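Adenine Deaminase (Enterococcus faecalis, PDB 2ICS) is a TIM-barrel amidohydrolase with two zinc ions and deacetylates acetyl-(R)-mandelate in vitro, though with very low efficiency. Local coordinates at residues L260-I269 and V296-V307; I244-F253 and P282-L293. All blocks are in the same frame, centred on the assembly; numbering follows the deposited sequence.

Contact 1 (L260-I269 and V296-V307)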
loop_
_atom_site.group_PDB
_atom_site.type_symbol
_atom_site.label_atom_id
_atom_site.label_comp_id
_atom_site.label_asym_id
_atom_site.label_seq_id
_atom_site.Cartn_x
_atom_site.Cartn_y
_atom_site.Cartn_z
ATOM N N LEU A 260 -11.812 -12.154 -9.797
ATOM C CA LEU A 260 -12.044 -11.361 -11.004
ATOM C C LEU A 260 -13.174 -11.959 -11.838
ATOM O O LEU A 260 -14.066 -11.241 -12.293
ATOM C CB LEU A 260 -10.767 -11.262 -11.853
ATOM C CG LEU A 260 -10.877 -10.443 -13.150
ATOM C CD1 LEU A 260 -11.323 -9.020 -12.837
ATOM C CD2 LEU A 260 -9.536 -10.424 -13.864
ATOM N N ARG A 261 -13.145 -13.275 -12.033
ATOM C CA ARG A 261 -14.190 -13.939 -12.801
ATOM C C ARG A 261 -15.569 -13.680 -12.204
ATOM O O ARG A 261 -16.566 -13.672 -12.924
ATOM C CB ARG A 261 -13.917 -15.445 -12.892
ATOM C CG ARG A 261 -12.981 -15.814 -14.035
ATOM C CD ARG A 261 -12.587 -17.286 -14.023
ATOM N NE ARG A 261 -11.718 -17.613 -12.893
ATOM C CZ ARG A 261 -11.103 -18.782 -12.737
ATOM N NH1 ARG A 261 -11.259 -19.742 -13.640
ATOM N NH2 ARG A 261 -10.329 -18.992 -11.678
ATOM N N GLU A 262 -15.627 -13.462 -10.894
ATOM C CA GLU A 262 -16.894 -13.180 -10.225
ATOM C C GLU A 262 -17.154 -11.679 -10.211
ATOM O O GLU A 262 -18.166 -11.219 -9.690
ATOM C CB GLU A 262 -16.897 -13.731 -8.784
ATOM C CG GLU A 262 -17.073 -15.245 -8.710
ATOM C CD GLU A 262 -17.137 -15.786 -7.288
ATOM O OE1 GLU A 262 -17.792 -15.158 -6.429
ATOM O OE2 GLU A 262 -16.544 -16.857 -7.034
ATOM N N GLY A 263 -16.232 -10.916 -10.785
ATOM C CA GLY A 263 -16.402 -9.475 -10.843
ATOM C C GLY A 263 -15.856 -8.717 -9.650
ATOM O O GLY A 263 -16.210 -7.560 -9.430
HETATM N N MSE A 264 -14.984 -9.362 -8.883
HETATM C CA MSE A 264 -14.397 -8.735 -7.703
HETATM C C MSE A 264 -12.939 -8.336 -7.947
HETATM O O MSE A 264 -12.143 -9.144 -8.418
HETATM C CB MSE A 264 -14.478 -9.700 -6.518
HETATM C CG MSE A 264 -13.875 -9.172 -5.224
HETATM SE SE MSE A 264 -13.828 -10.541 -3.846
HETATM C CE MSE A 264 -15.589 -10.270 -3.069
ATOM N N LYS A 265 -12.603 -7.091 -7.618
ATOM C CA LYS A 265 -11.244 -6.570 -7.785
ATOM C C LYS A 265 -10.774 -5.901 -6.496
ATOM O O LYS A 265 -11.583 -5.352 -5.741
ATOM C CB LYS A 265 -11.194 -5.530 -8.914
ATOM C CG LYS A 265 -11.570 -6.061 -10.284
ATOM C CD LYS A 265 -11.513 -4.964 -11.348
ATOM C CE LYS A 265 -11.898 -5.525 -12.716
ATOM N NZ LYS A 265 -11.861 -4.507 -13.802
ATOM N N ALA A 266 -9.466 -5.940 -6.245
ATOM C CA ALA A 266 -8.926 -5.303 -5.055
ATOM C C ALA A 266 -9.017 -3.788 -5.249
ATOM O O ALA A 266 -8.872 -3.284 -6.364
ATOM C CB ALA A 266 -7.474 -5.722 -4.838
ATOM N N ALA A 267 -9.263 -3.068 -4.165
ATOM C CA ALA A 267 -9.370 -1.617 -4.223
ATOM C C ALA A 267 -7.987 -0.989 -4.326
ATOM O O ALA A 267 -7.804 0.045 -4.975
ATOM C CB ALA A 267 -10.086 -1.098 -2.980
ATOM N N SER A 268 -7.016 -1.615 -3.668
ATOM C CA SER A 268 -5.650 -1.116 -3.684
ATOM C C SER A 268 -4.641 -2.255 -3.728
ATOM O O SER A 268 -4.867 -3.341 -3.179
ATOM C CB SER A 268 -5.388 -0.227 -2.457
ATOM O OG SER A 268 -5.739 -0.883 -1.249
ATOM N N ILE A 269 -3.525 -1.982 -4.392
ATOM C CA ILE A 269 -2.451 -2.941 -4.552
ATOM C C ILE A 269 -1.265 -2.535 -3.684
ATOM O O ILE A 269 -0.778 -1.408 -3.768
ATOM C CB ILE A 269 -2.029 -3.014 -6.038
ATOM C CG1 ILE A 269 -3.192 -3.563 -6.867
ATOM C CG2 ILE A 269 -0.792 -3.889 -6.212
ATOM C CD1 ILE A 269 -2.951 -3.493 -8.351
ATOM N N VAL A 296 -3.287 -11.277 -14.012
ATOM C CA VAL A 296 -4.540 -11.806 -13.487
ATOM C C VAL A 296 -5.686 -11.350 -14.388
ATOM O O VAL A 296 -6.645 -12.087 -14.605
ATOM C CB VAL A 296 -4.818 -11.302 -12.040
ATOM C CG1 VAL A 296 -6.288 -11.520 -11.668
ATOM C CG2 VAL A 296 -3.937 -12.038 -11.058
ATOM N N GLY A 297 -5.587 -10.128 -14.907
ATOM C CA GLY A 297 -6.636 -9.622 -15.776
ATOM C C GLY A 297 -6.946 -8.136 -15.684
ATOM O O GLY A 297 -7.646 -7.607 -16.548
ATOM N N TYR A 298 -6.455 -7.456 -14.648
ATOM C CA TYR A 298 -6.704 -6.016 -14.510
ATOM C C TYR A 298 -6.021 -5.282 -15.671
ATOM O O TYR A 298 -5.058 -5.794 -16.238
ATOM C CB TYR A 298 -6.113 -5.488 -13.195
ATOM C CG TYR A 298 -6.739 -6.010 -11.915
ATOM C CD1 TYR A 298 -7.422 -7.228 -11.880
ATOM C CD2 TYR A 298 -6.575 -5.318 -10.711
ATOM C CE1 TYR A 298 -7.917 -7.744 -10.681
ATOM C CE2 TYR A 298 -7.064 -5.829 -9.505
ATOM C CZ TYR A 298 -7.728 -7.040 -9.500
ATOM O OH TYR A 298 -8.183 -7.560 -8.314
ATOM N N ASP A 299 -6.516 -4.100 -16.037
ATOM C CA ASP A 299 -5.869 -3.328 -17.104
ATOM C C ASP A 299 -4.978 -2.270 -16.448
ATOM O O ASP A 299 -5.207 -1.885 -15.304
ATOM C CB ASP A 299 -6.895 -2.665 -18.046
ATOM C CG ASP A 299 -7.803 -1.659 -17.341
ATOM O OD1 ASP A 299 -7.315 -0.832 -16.538
ATOM O OD2 ASP A 299 -9.021 -1.682 -17.613
ATOM N N TRP A 300 -3.964 -1.801 -17.167
ATOM C CA TRP A 300 -3.037 -0.824 -16.604
ATOM C C TRP A 300 -3.652 0.428 -15.986
ATOM O O TRP A 300 -3.212 0.875 -14.922
ATOM C CB TRP A 300 -1.979 -0.442 -17.646
ATOM C CG TRP A 300 -0.988 -1.554 -17.878
ATOM C CD1 TRP A 300 -0.798 -2.261 -19.030
ATOM C CD2 TRP A 300 -0.092 -2.123 -16.908
ATOM N NE1 TRP A 300 0.157 -3.238 -18.838
ATOM C CE2 TRP A 300 0.605 -3.174 -17.544
ATOM C CE3 TRP A 300 0.185 -1.845 -15.561
ATOM C CZ2 TRP A 300 1.564 -3.952 -16.881
ATOM C CZ3 TRP A 300 1.143 -2.623 -14.897
ATOM C CH2 TRP A 300 1.817 -3.663 -15.562
ATOM N N PRO A 301 -4.667 1.021 -16.637
ATOM C CA PRO A 301 -5.275 2.226 -16.056
ATOM C C PRO A 301 -5.805 2.013 -14.633
ATOM O O PRO A 301 -5.556 2.826 -13.746
ATOM C CB PRO A 301 -6.390 2.566 -17.045
ATOM C CG PRO A 301 -5.805 2.098 -18.367
ATOM C CD PRO A 301 -5.187 0.765 -17.994
ATOM N N GLU A 302 -6.537 0.929 -14.403
ATOM C CA GLU A 302 -7.061 0.697 -13.063
ATOM C C GLU A 302 -5.923 0.307 -12.119
ATOM O O GLU A 302 -5.941 0.657 -10.941
ATOM C CB GLU A 302 -8.177 -0.363 -13.083
ATOM C CG GLU A 302 -7.770 -1.756 -13.514
ATOM C CD GLU A 302 -8.974 -2.628 -13.844
ATOM O OE1 GLU A 302 -10.048 -2.410 -13.252
ATOM O OE2 GLU A 302 -8.851 -3.540 -14.686
ATOM N N ILE A 303 -4.922 -0.396 -12.645
ATOM C CA ILE A 303 -3.774 -0.785 -11.839
ATOM C C ILE A 303 -3.108 0.477 -11.283
ATOM O O ILE A 303 -2.852 0.572 -10.081
ATOM C CB ILE A 303 -2.767 -1.591 -12.672
ATOM C CG1 ILE A 303 -3.364 -2.960 -13.007
ATOM C CG2 ILE A 303 -1.447 -1.751 -11.913
ATOM C CD1 ILE A 303 -2.498 -3.805 -13.935
ATOM N N ILE A 304 -2.854 1.455 -12.153
ATOM C CA ILE A 304 -2.234 2.718 -11.738
ATOM C C ILE A 304 -3.073 3.412 -10.669
ATOM O O ILE A 304 -2.544 3.932 -9.675
ATOM C CB ILE A 304 -2.070 3.689 -12.939
ATOM C CG1 ILE A 304 -0.936 3.212 -13.847
ATOM C CG2 ILE A 304 -1.790 5.102 -12.452
ATOM C CD1 ILE A 304 0.417 3.124 -13.158
ATOM N N GLU A 305 -4.386 3.429 -10.881
ATOM C CA GLU A 305 -5.286 4.059 -9.933
ATOM C C GLU A 305 -5.209 3.359 -8.581
ATOM O O GLU A 305 -5.353 3.992 -7.538
ATOM C CB GLU A 305 -6.721 4.014 -10.462
ATOM C CG GLU A 305 -7.752 4.615 -9.517
ATOM C CD GLU A 305 -9.136 4.665 -10.129
ATOM O OE1 GLU A 305 -9.300 5.345 -11.165
ATOM O OE2 GLU A 305 -10.059 4.026 -9.575
ATOM N N LYS A 306 -4.963 2.053 -8.604
ATOM C CA LYS A 306 -4.891 1.268 -7.379
ATOM C C LYS A 306 -3.587 1.399 -6.581
ATOM O O LYS A 306 -3.475 0.854 -5.483
ATOM C CB LYS A 306 -5.194 -0.201 -7.699
ATOM C CG LYS A 306 -6.635 -0.396 -8.158
ATOM C CD LYS A 306 -6.913 -1.798 -8.655
ATOM C CE LYS A 306 -8.284 -1.865 -9.338
ATOM N NZ LYS A 306 -9.401 -1.417 -8.443
ATOM N N VAL A 307 -2.606 2.114 -7.131
ATOM C CA VAL A 307 -1.346 2.343 -6.421
ATOM C C VAL A 307 -1.132 3.849 -6.267
ATOM O O VAL A 307 -0.031 4.296 -5.960
ATOM C CB VAL A 307 -0.113 1.732 -7.152
ATOM C CG1 VAL A 307 -0.229 0.214 -7.197
ATOM C CG2 VAL A 307 0.017 2.309 -8.558
HETATM O O HOH W 1 -9.582 -9.825 -8.712
HETATM O O HOH W 2 -9.733 1.244 -6.434
#
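Ser268 and Lys306 bring the two backbones together, their CA atoms 4.5 Å apart, where the segment after helix 253-261, leading toward Asp272, meets the turn and short helix 300-305; Ile269 N donates to Lys306 O in a nearly straight bond (171° at the hydrogen). The Lys306 side chain runs back past Ala267 O, and the bend at its last torsion (chi4 -57°) turns NZ onto Ala266 O at 2.8 Å, in the carbonyl plane. The neighbouring peptide is held by a tyrosine hydroxyl: Tyr298 OH accepts from Ala266 N at 2.9 Å and donates to a water lying in the ring plane, which donates to Met264 O. Lys265 slides past this tyrosine in the opposite sense, CG over one ring face, and its extended chain delivers NZ to Glu302 OE1 at 2.8 Å, on the syn lone pair. Glu302 OE2 takes Asp299 N on its anti lone pair, while Asp299 OD1 accepts from Glu302 N; this capping box starts helix 300-305. Beyond the Ile269 N–Lys306 O bond, Ile269 CB packs on Val307 CG1 at 3.9 Å. One carboxylate thus serves both helix cap and salt bridge, an arrangement that would favour Glu302 being ionised.

Contact 2 (I244-F253 and P282-L293); sequences IGHGTDSFNF and PVYDLATTMEKL
His246 is sandwiched between Phe251 CB, 3.4 Å above the centre of its imidazole, and Val283 CB over the opposite face, while its ND1 donates in the ring plane to Gly247 O. The two phenylalanines meet nearby: Phe251 CE2 lies over the face of Phe253, offset toward the rim, and Phe253 CE1 sits in the plane of the Phe251 ring, at its edge. At the edge of Phe253 lies Lys292 O, 3.8 Å from CE1. These groups belong to the TIM barrel, where the loop leaving strand 241-243 packs on helix 286-296 and the residues leading into it. The chain of Lys292, extended from CG onward, crosses Phe253 at about a right angle, with CG 3.9 Å from CZ, then passes His246 and brings NZ to 2.9 Å from His246 NE2. The same NZ donates to Pro282 O at 2.8 Å, from above the carbonyl plane, and is also bonded to Thr344 O, so this buried ammonium has two carbonyl partners. Gly247, whose O also accepts from Ser346 OG, comes within about 3 Å (nearest atoms) of the zinc ligand Asp272 and about 7 Å of a zinc ion, in the second shell of the metal site. Nearer the end of strand 241-243, Ile244 and Leu293 reach toward each other tip to tip, with CG1 of Ile244 4.0 Å from CD1 of Leu293.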
loop_
_atom_site.group_PDB
_atom_site.type_symbol
_atom_site.label_atom_id
_atom_site.label_comp_id
_atom_site.label_asym_id
_atom_site.label_seq_id
_atom_site.Cartn_x
_atom_site.Cartn_y
_atom_site.Cartn_z
ATOM N N ILE A 244 -4.340 -5.684 -1.299
ATOM C CA ILE A 244 -3.525 -6.860 -1.616
ATOM C C ILE A 244 -2.528 -7.303 -0.533
ATOM O O ILE A 244 -2.589 -8.439 -0.071
ATOM C CB ILE A 244 -2.738 -6.660 -2.941
ATOM C CG1 ILE A 244 -3.709 -6.526 -4.120
ATOM C CG2 ILE A 244 -1.805 -7.852 -3.186
ATOM C CD1 ILE A 244 -4.523 -7.778 -4.398
ATOM N N GLY A 245 -1.609 -6.422 -0.140
ATOM C CA GLY A 245 -0.615 -6.781 0.864
ATOM C C GLY A 245 0.021 -8.128 0.542
ATOM O O GLY A 245 0.066 -9.012 1.393
ATOM N N HIS A 246 0.524 -8.271 -0.685
ATOM C CA HIS A 246 1.121 -9.522 -1.172
ATOM C C HIS A 246 1.857 -10.343 -0.123
ATOM O O HIS A 246 1.431 -11.450 0.217
ATOM C CB HIS A 246 2.061 -9.253 -2.349
ATOM C CG HIS A 246 2.457 -10.493 -3.094
ATOM N ND1 HIS A 246 3.120 -11.541 -2.491
ATOM C CD2 HIS A 246 2.266 -10.862 -4.383
ATOM C CE1 HIS A 246 3.319 -12.502 -3.378
ATOM N NE2 HIS A 246 2.811 -12.116 -4.533
ATOM N N GLY A 247 2.971 -9.811 0.373
ATOM C CA GLY A 247 3.725 -10.511 1.393
ATOM C C GLY A 247 4.277 -11.872 0.999
ATOM O O GLY A 247 4.084 -12.361 -0.115
ATOM N N THR A 248 4.983 -12.486 1.936
ATOM C CA THR A 248 5.579 -13.786 1.707
ATOM C C THR A 248 4.524 -14.879 1.566
ATOM O O THR A 248 4.711 -15.820 0.801
ATOM C CB THR A 248 6.546 -14.143 2.856
ATOM O OG1 THR A 248 7.565 -13.140 2.937
ATOM C CG2 THR A 248 7.199 -15.508 2.623
ATOM N N ASP A 249 3.408 -14.749 2.274
ATOM C CA ASP A 249 2.373 -15.777 2.204
ATOM C C ASP A 249 0.943 -15.287 2.049
ATOM O O ASP A 249 0.010 -16.033 2.328
ATOM C CB ASP A 249 2.446 -16.666 3.449
ATOM C CG ASP A 249 3.655 -17.587 3.434
ATOM O OD1 ASP A 249 3.789 -18.392 2.478
ATOM O OD2 ASP A 249 4.468 -17.508 4.378
ATOM N N SER A 250 0.746 -14.066 1.570
ATOM C CA SER A 250 -0.612 -13.557 1.482
ATOM C C SER A 250 -1.263 -13.289 0.128
ATOM O O SER A 250 -2.339 -12.685 0.079
ATOM C CB SER A 250 -0.715 -12.313 2.362
ATOM O OG SER A 250 -0.297 -12.629 3.681
ATOM N N PHE A 251 -0.636 -13.720 -0.963
ATOM C CA PHE A 251 -1.230 -13.517 -2.285
ATOM C C PHE A 251 -1.252 -14.798 -3.108
ATOM O O PHE A 251 -0.215 -15.396 -3.379
ATOM C CB PHE A 251 -0.493 -12.435 -3.075
ATOM C CG PHE A 251 -1.037 -12.242 -4.464
ATOM C CD1 PHE A 251 -2.274 -11.639 -4.661
ATOM C CD2 PHE A 251 -0.344 -12.726 -5.574
ATOM C CE1 PHE A 251 -2.821 -11.522 -5.942
ATOM C CE2 PHE A 251 -0.881 -12.617 -6.861
ATOM C CZ PHE A 251 -2.125 -12.011 -7.045
ATOM N N ASN A 252 -2.447 -15.190 -3.530
ATOM C CA ASN A 252 -2.639 -16.407 -4.304
ATOM C C ASN A 252 -3.292 -16.068 -5.651
ATOM O O ASN A 252 -4.373 -15.477 -5.693
ATOM C CB ASN A 252 -3.501 -17.374 -3.473
ATOM C CG ASN A 252 -3.761 -18.702 -4.170
ATOM O OD1 ASN A 252 -4.542 -18.778 -5.122
ATOM N ND2 ASN A 252 -3.110 -19.759 -3.688
ATOM N N PHE A 253 -2.614 -16.419 -6.746
ATOM C CA PHE A 253 -3.119 -16.158 -8.101
ATOM C C PHE A 253 -4.517 -16.722 -8.324
ATOM O O PHE A 253 -5.401 -16.035 -8.845
ATOM C CB PHE A 253 -2.192 -16.766 -9.163
ATOM C CG PHE A 253 -1.018 -15.891 -9.544
ATOM C CD1 PHE A 253 -1.218 -14.639 -10.111
ATOM C CD2 PHE A 253 0.282 -16.355 -9.399
ATOM C CE1 PHE A 253 -0.142 -13.865 -10.532
ATOM C CE2 PHE A 253 1.368 -15.588 -9.819
ATOM C CZ PHE A 253 1.154 -14.343 -10.387
ATOM N N PRO A 282 8.925 -13.797 -2.789
ATOM C CA PRO A 282 8.178 -13.670 -4.045
ATOM C C PRO A 282 7.749 -12.247 -4.440
ATOM O O PRO A 282 7.372 -12.007 -5.589
ATOM C CB PRO A 282 6.990 -14.591 -3.814
ATOM C CG PRO A 282 6.705 -14.376 -2.368
ATOM C CD PRO A 282 8.088 -14.434 -1.754
ATOM N N VAL A 283 7.784 -11.315 -3.494
ATOM C CA VAL A 283 7.424 -9.929 -3.795
ATOM C C VAL A 283 8.721 -9.150 -3.878
ATOM O O VAL A 283 9.369 -8.902 -2.867
ATOM C CB VAL A 283 6.532 -9.311 -2.690
ATOM C CG1 VAL A 283 6.894 -9.885 -1.360
ATOM C CG2 VAL A 283 6.694 -7.788 -2.664
ATOM N N TYR A 284 9.109 -8.754 -5.075
ATOM C CA TYR A 284 10.366 -8.033 -5.225
ATOM C C TYR A 284 10.217 -6.524 -5.105
ATOM O O TYR A 284 11.116 -5.841 -4.615
ATOM C CB TYR A 284 10.999 -8.388 -6.566
ATOM C CG TYR A 284 11.359 -9.853 -6.689
ATOM C CD1 TYR A 284 10.408 -10.803 -7.065
ATOM C CD2 TYR A 284 12.660 -10.290 -6.425
ATOM C CE1 TYR A 284 10.750 -12.160 -7.180
ATOM C CE2 TYR A 284 13.009 -11.631 -6.533
ATOM C CZ TYR A 284 12.057 -12.563 -6.910
ATOM O OH TYR A 284 12.420 -13.890 -7.012
ATOM N N ASP A 285 9.075 -6.015 -5.559
ATOM C CA ASP A 285 8.778 -4.592 -5.513
ATOM C C ASP A 285 7.318 -4.351 -5.913
ATOM O O ASP A 285 6.593 -5.291 -6.225
ATOM C CB ASP A 285 9.746 -3.830 -6.429
ATOM C CG ASP A 285 9.837 -4.433 -7.821
ATOM O OD1 ASP A 285 10.876 -4.243 -8.480
ATOM O OD2 ASP A 285 8.875 -5.084 -8.264
ATOM N N LEU A 286 6.879 -3.097 -5.893
ATOM C CA LEU A 286 5.492 -2.796 -6.239
ATOM C C LEU A 286 5.217 -3.102 -7.713
ATOM O O LEU A 286 4.206 -3.714 -8.042
ATOM C CB LEU A 286 5.181 -1.333 -5.928
ATOM C CG LEU A 286 3.717 -0.902 -6.077
ATOM C CD1 LEU A 286 2.843 -1.614 -5.046
ATOM C CD2 LEU A 286 3.630 0.601 -5.900
ATOM N N ALA A 287 6.126 -2.677 -8.587
ATOM C CA ALA A 287 6.007 -2.918 -10.026
ATOM C C ALA A 287 5.692 -4.389 -10.321
ATOM O O ALA A 287 4.815 -4.696 -11.135
ATOM C CB ALA A 287 7.312 -2.515 -10.730
ATOM N N THR A 288 6.409 -5.287 -9.646
ATOM C CA THR A 288 6.227 -6.724 -9.817
ATOM C C THR A 288 4.848 -7.172 -9.331
ATOM O O THR A 288 4.245 -8.087 -9.890
ATOM C CB THR A 288 7.316 -7.504 -9.049
ATOM O OG1 THR A 288 8.600 -7.156 -9.572
ATOM C CG2 THR A 288 7.120 -9.007 -9.192
ATOM N N THR A 289 4.355 -6.525 -8.282
ATOM C CA THR A 289 3.050 -6.860 -7.742
ATOM C C THR A 289 1.999 -6.360 -8.732
ATOM O O THR A 289 0.987 -7.014 -8.962
ATOM C CB THR A 289 2.840 -6.197 -6.368
ATOM O OG1 THR A 289 3.947 -6.518 -5.516
ATOM C CG2 THR A 289 1.562 -6.707 -5.718
HETATM N N MSE A 290 2.256 -5.197 -9.323
HETATM C CA MSE A 290 1.349 -4.616 -10.303
HETATM C C MSE A 290 1.265 -5.510 -11.551
HETATM O O MSE A 290 0.192 -5.679 -12.131
HETATM C CB MSE A 290 1.834 -3.214 -10.683
HETATM C CG MSE A 290 1.792 -2.219 -9.518
HETATM SE SE MSE A 290 2.831 -0.611 -9.846
HETATM C CE MSE A 290 1.738 0.171 -11.231
ATOM N N GLU A 291 2.400 -6.082 -11.952
ATOM C CA GLU A 291 2.444 -6.959 -13.114
ATOM C C GLU A 291 1.678 -8.249 -12.827
ATOM O O GLU A 291 1.202 -8.913 -13.747
ATOM C CB GLU A 291 3.894 -7.286 -13.485
ATOM C CG GLU A 291 4.742 -6.057 -13.773
ATOM C CD GLU A 291 6.216 -6.378 -13.863
ATOM O OE1 GLU A 291 6.648 -7.350 -13.211
ATOM O OE2 GLU A 291 6.944 -5.650 -14.574
ATOM N N LYS A 292 1.561 -8.607 -11.551
ATOM C CA LYS A 292 0.826 -9.818 -11.192
ATOM C C LYS A 292 -0.675 -9.608 -11.381
ATOM O O LYS A 292 -1.378 -10.494 -11.860
ATOM C CB LYS A 292 1.137 -10.231 -9.753
ATOM C CG LYS A 292 2.559 -10.764 -9.582
ATOM C CD LYS A 292 2.864 -11.174 -8.144
ATOM C CE LYS A 292 4.308 -11.655 -8.027
ATOM N NZ LYS A 292 4.744 -11.858 -6.622
ATOM N N LEU A 293 -1.179 -8.436 -11.012
ATOM C CA LEU A 293 -2.601 -8.184 -11.206
ATOM C C LEU A 293 -2.884 -7.917 -12.675
ATOM O O LEU A 293 -4.020 -8.030 -13.132
ATOM C CB LEU A 293 -3.054 -7.020 -10.335
ATOM C CG LEU A 293 -3.152 -7.619 -8.928
ATOM C CD1 LEU A 293 -2.455 -6.745 -7.919
ATOM C CD2 LEU A 293 -4.614 -7.853 -8.592
#

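How the contacts relate
From the N terminus the segments alternate: 244-253, 260-269, 282-293, 296-307. Contact 2 closes a span of 28 intervening residues and contact 1 one of 26, so the two loops cross and neither nests in the other. Helix 253-261 joins the first pair of segments, and the turn after helix 286-296 joins the last. The contacts also touch directly: Ser268 O and Ile244 N, 3.0 Å apart, probably hydrogen-bond just past strand 241-243, Tyr298 N lies 2.9 Å from Leu293 O, and Ile269 packs on Leu293. Contact 2 ties the loop after strand 241-243 to helix 286-296, and contact 1 ties the segment leading toward Asp272 to the turn and helix 300-305 that follow.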